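Local coordinates for putative uncharacterized protein (Archaeoglobus fulgidus, PDB 4KPP), which exchanges protons for calcium ions across the membrane as a H+/Ca2+ antiporter of the sodium/calcium exchanger family, at residues P19-L24 with F213-F218. Numbering follows the deposited sequence.
With OLA (oleic acid), chain F.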
loop_
_atom_site.group_PDB
_atom_site.type_symbol
_atom_site.label_atom_id
_atom_site.label_comp_id
_atom_site.label_asym_id
_atom_site.label_seq_id
_atom_site.Cartn_x
_atom_site.Cartn_y
_atom_site.Cartn_z
ATOM N N PRO A 19 -8.794 -23.938 -0.394
ATOM C CA PRO A 19 -10.164 -23.966 0.137
ATOM C C PRO A 19 -11.122 -23.082 -0.659
ATOM O O PRO A 19 -12.263 -23.480 -0.903
ATOM C CB PRO A 19 -9.994 -23.435 1.562
ATOM C CG PRO A 19 -8.609 -23.834 1.938
ATOM C CD PRO A 19 -7.804 -23.694 0.673
ATOM N N TRP A 20 -10.650 -21.915 -1.087
ATOM C CA TRP A 20 -11.468 -21.048 -1.922
ATOM C C TRP A 20 -11.523 -21.505 -3.381
ATOM O O TRP A 20 -12.589 -21.498 -3.994
ATOM C CB TRP A 20 -11.016 -19.588 -1.839
ATOM C CG TRP A 20 -11.826 -18.710 -2.735
ATOM C CD1 TRP A 20 -11.374 -17.976 -3.796
ATOM C CD2 TRP A 20 -13.244 -18.505 -2.681
ATOM N NE1 TRP A 20 -12.421 -17.313 -4.394
ATOM C CE2 TRP A 20 -13.579 -17.622 -3.729
ATOM C CE3 TRP A 20 -14.261 -18.973 -1.842
ATOM C CZ2 TRP A 20 -14.889 -17.202 -3.961
ATOM C CZ3 TRP A 20 -15.562 -18.552 -2.074
ATOM C CH2 TRP A 20 -15.863 -17.674 -3.124
ATOM N N LEU A 21 -10.378 -21.901 -3.933
ATOM C CA LEU A 21 -10.316 -22.335 -5.329
ATOM C C LEU A 21 -11.143 -23.593 -5.587
ATOM O O LEU A 21 -11.823 -23.702 -6.609
ATOM C CB LEU A 21 -8.867 -22.548 -5.774
ATOM C CG LEU A 21 -8.081 -21.277 -6.106
ATOM C CD1 LEU A 21 -6.661 -21.611 -6.538
ATOM C CD2 LEU A 21 -8.794 -20.461 -7.177
ATOM N N ILE A 22 -11.078 -24.542 -4.658
ATOM C CA ILE A 22 -11.886 -25.751 -4.744
ATOM C C ILE A 22 -13.369 -25.399 -4.670
ATOM O O ILE A 22 -14.185 -25.946 -5.414
ATOM C CB ILE A 22 -11.514 -26.745 -3.626
ATOM C CG1 ILE A 22 -10.106 -27.295 -3.866
ATOM C CG2 ILE A 22 -12.533 -27.872 -3.538
ATOM C CD1 ILE A 22 -9.490 -27.966 -2.657
ATOM N N SER A 23 -13.705 -24.466 -3.781
ATOM C CA SER A 23 -15.080 -23.999 -3.631
ATOM C C SER A 23 -15.590 -23.354 -4.917
ATOM O O SER A 23 -16.757 -23.511 -5.275
ATOM C CB SER A 23 -15.192 -23.008 -2.470
ATOM O OG SER A 23 -14.764 -23.595 -1.254
ATOM N N LEU A 24 -14.715 -22.627 -5.604
ATOM C CA LEU A 24 -15.064 -22.034 -6.890
ATOM C C LEU A 24 -15.270 -23.116 -7.945
ATOM O O LEU A 24 -16.219 -23.059 -8.729
ATOM C CB LEU A 24 -13.975 -21.067 -7.358
ATOM C CG LEU A 24 -13.986 -19.640 -6.813
ATOM C CD1 LEU A 24 -12.805 -18.860 -7.369
ATOM C CD2 LEU A 24 -15.297 -18.946 -7.154
ATOM N N PHE A 213 3.485 -15.957 -10.499
ATOM C CA PHE A 213 2.818 -14.695 -10.800
ATOM C C PHE A 213 1.431 -14.907 -11.405
ATOM O O PHE A 213 0.451 -14.304 -10.960
ATOM C CB PHE A 213 3.667 -13.871 -11.769
ATOM C CG PHE A 213 4.452 -12.773 -11.113
ATOM C CD1 PHE A 213 3.895 -12.015 -10.097
ATOM C CD2 PHE A 213 5.750 -12.495 -11.517
ATOM C CE1 PHE A 213 4.615 -11.002 -9.494
ATOM C CE2 PHE A 213 6.476 -11.483 -10.918
ATOM C CZ PHE A 213 5.908 -10.733 -9.904
ATOM N N LEU A 214 1.353 -15.760 -12.422
ATOM C CA LEU A 214 0.089 -16.001 -13.108
ATOM C C LEU A 214 -0.921 -16.682 -12.195
ATOM O O LEU A 214 -2.099 -16.330 -12.196
ATOM C CB LEU A 214 0.296 -16.827 -14.381
ATOM C CG LEU A 214 1.021 -16.130 -15.534
ATOM C CD1 LEU A 214 1.217 -17.087 -16.696
ATOM C CD2 LEU A 214 0.263 -14.886 -15.976
ATOM N N PHE A 215 -0.454 -17.652 -11.412
ATOM C CA PHE A 215 -1.338 -18.393 -10.523
ATOM C C PHE A 215 -1.859 -17.515 -9.396
ATOM O O PHE A 215 -3.043 -17.544 -9.074
ATOM C CB PHE A 215 -0.640 -19.623 -9.942
ATOM C CG PHE A 215 -1.406 -20.272 -8.824
ATOM C CD1 PHE A 215 -2.571 -20.978 -9.082
ATOM C CD2 PHE A 215 -0.967 -20.169 -7.515
ATOM C CE1 PHE A 215 -3.282 -21.569 -8.054
ATOM C CE2 PHE A 215 -1.674 -20.759 -6.482
ATOM C CZ PHE A 215 -2.831 -21.459 -6.753
ATOM N N ALA A 216 -0.964 -16.734 -8.799
ATOM C CA ALA A 216 -1.340 -15.849 -7.704
ATOM C C ALA A 216 -2.220 -14.709 -8.206
ATOM O O ALA A 216 -3.204 -14.344 -7.560
ATOM C CB ALA A 216 -0.105 -15.309 -7.014
ATOM N N GLY A 217 -1.862 -14.156 -9.361
ATOM C CA GLY A 217 -2.640 -13.098 -9.978
ATOM C C GLY A 217 -4.029 -13.576 -10.356
ATOM O O GLY A 217 -5.011 -12.857 -10.171
ATOM N N PHE A 218 -4.110 -14.795 -10.885
ATOM C CA PHE A 218 -5.393 -15.412 -11.205
ATOM C C PHE A 218 -6.235 -15.592 -9.948
ATOM O O PHE A 218 -7.426 -15.281 -9.937
ATOM C CB PHE A 218 -5.179 -16.762 -11.892
ATOM C CG PHE A 218 -6.432 -17.583 -12.035
ATOM C CD1 PHE A 218 -7.355 -17.295 -13.030
ATOM C CD2 PHE A 218 -6.678 -18.652 -11.187
ATOM C CE1 PHE A 218 -8.505 -18.054 -13.168
ATOM C CE2 PHE A 218 -7.828 -19.412 -11.321
ATOM C CZ PHE A 218 -8.739 -19.112 -12.312
HETATM C C3 OLA F . -15.772 -21.244 -11.435
HETATM C C4 OLA F . -14.513 -21.662 -12.184
HETATM C C5 OLA F . -13.262 -21.101 -11.515
HETATM C C6 OLA F . -12.563 -22.164 -10.675
HETATM C C7 OLA F . -11.051 -22.087 -10.856
HETATM C C8 OLA F . -10.395 -23.435 -10.586
#
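L21 reaches F215 and F218 with its two methyl groups. From CB the side chain heads for helix 202-221; CG lies anti to the carbonyl carbon (chi1 -78°), and CD1 lies anti to CA (chi2 180°), extending toward F215 while CD2 branches toward F218. CB and CG themselves meet neither ring closely. CD1 lies 3.7 Å from F215 CE1 and 3.8 Å from F215 CZ, and it approaches the ring at a slant. CD2 comes no nearer than 4.4 Å to F218 CE2, a looser touch.

Both phenylalanines set CG anti to the backbone N (chi1 169° in F215), which brings the ring ends closer to L21 than their CB atoms suggest. With L21 and F218 the nearest CA pair at 10.3 Å, the backbones stay well apart, and only 106 Å² is buried; the touching atoms across the contact are carbons. Oleic acid borders the same region: its C7 stands 4.0 Å from F218 CZ, at the ring edge and near its plane, while its C6 lies 3.8 Å from L24 CB.

Nearby, W20 NE1 donates a hydrogen bond to M222 O, tying its helix to the chain just past helix 202-221. Far from the calcium site, this small apolar contact of one leucine with two phenylalanines, bordered by lipid, joins the short helix 18-25 near the N-terminus to a predicted transmembrane helix of the exchanger fold.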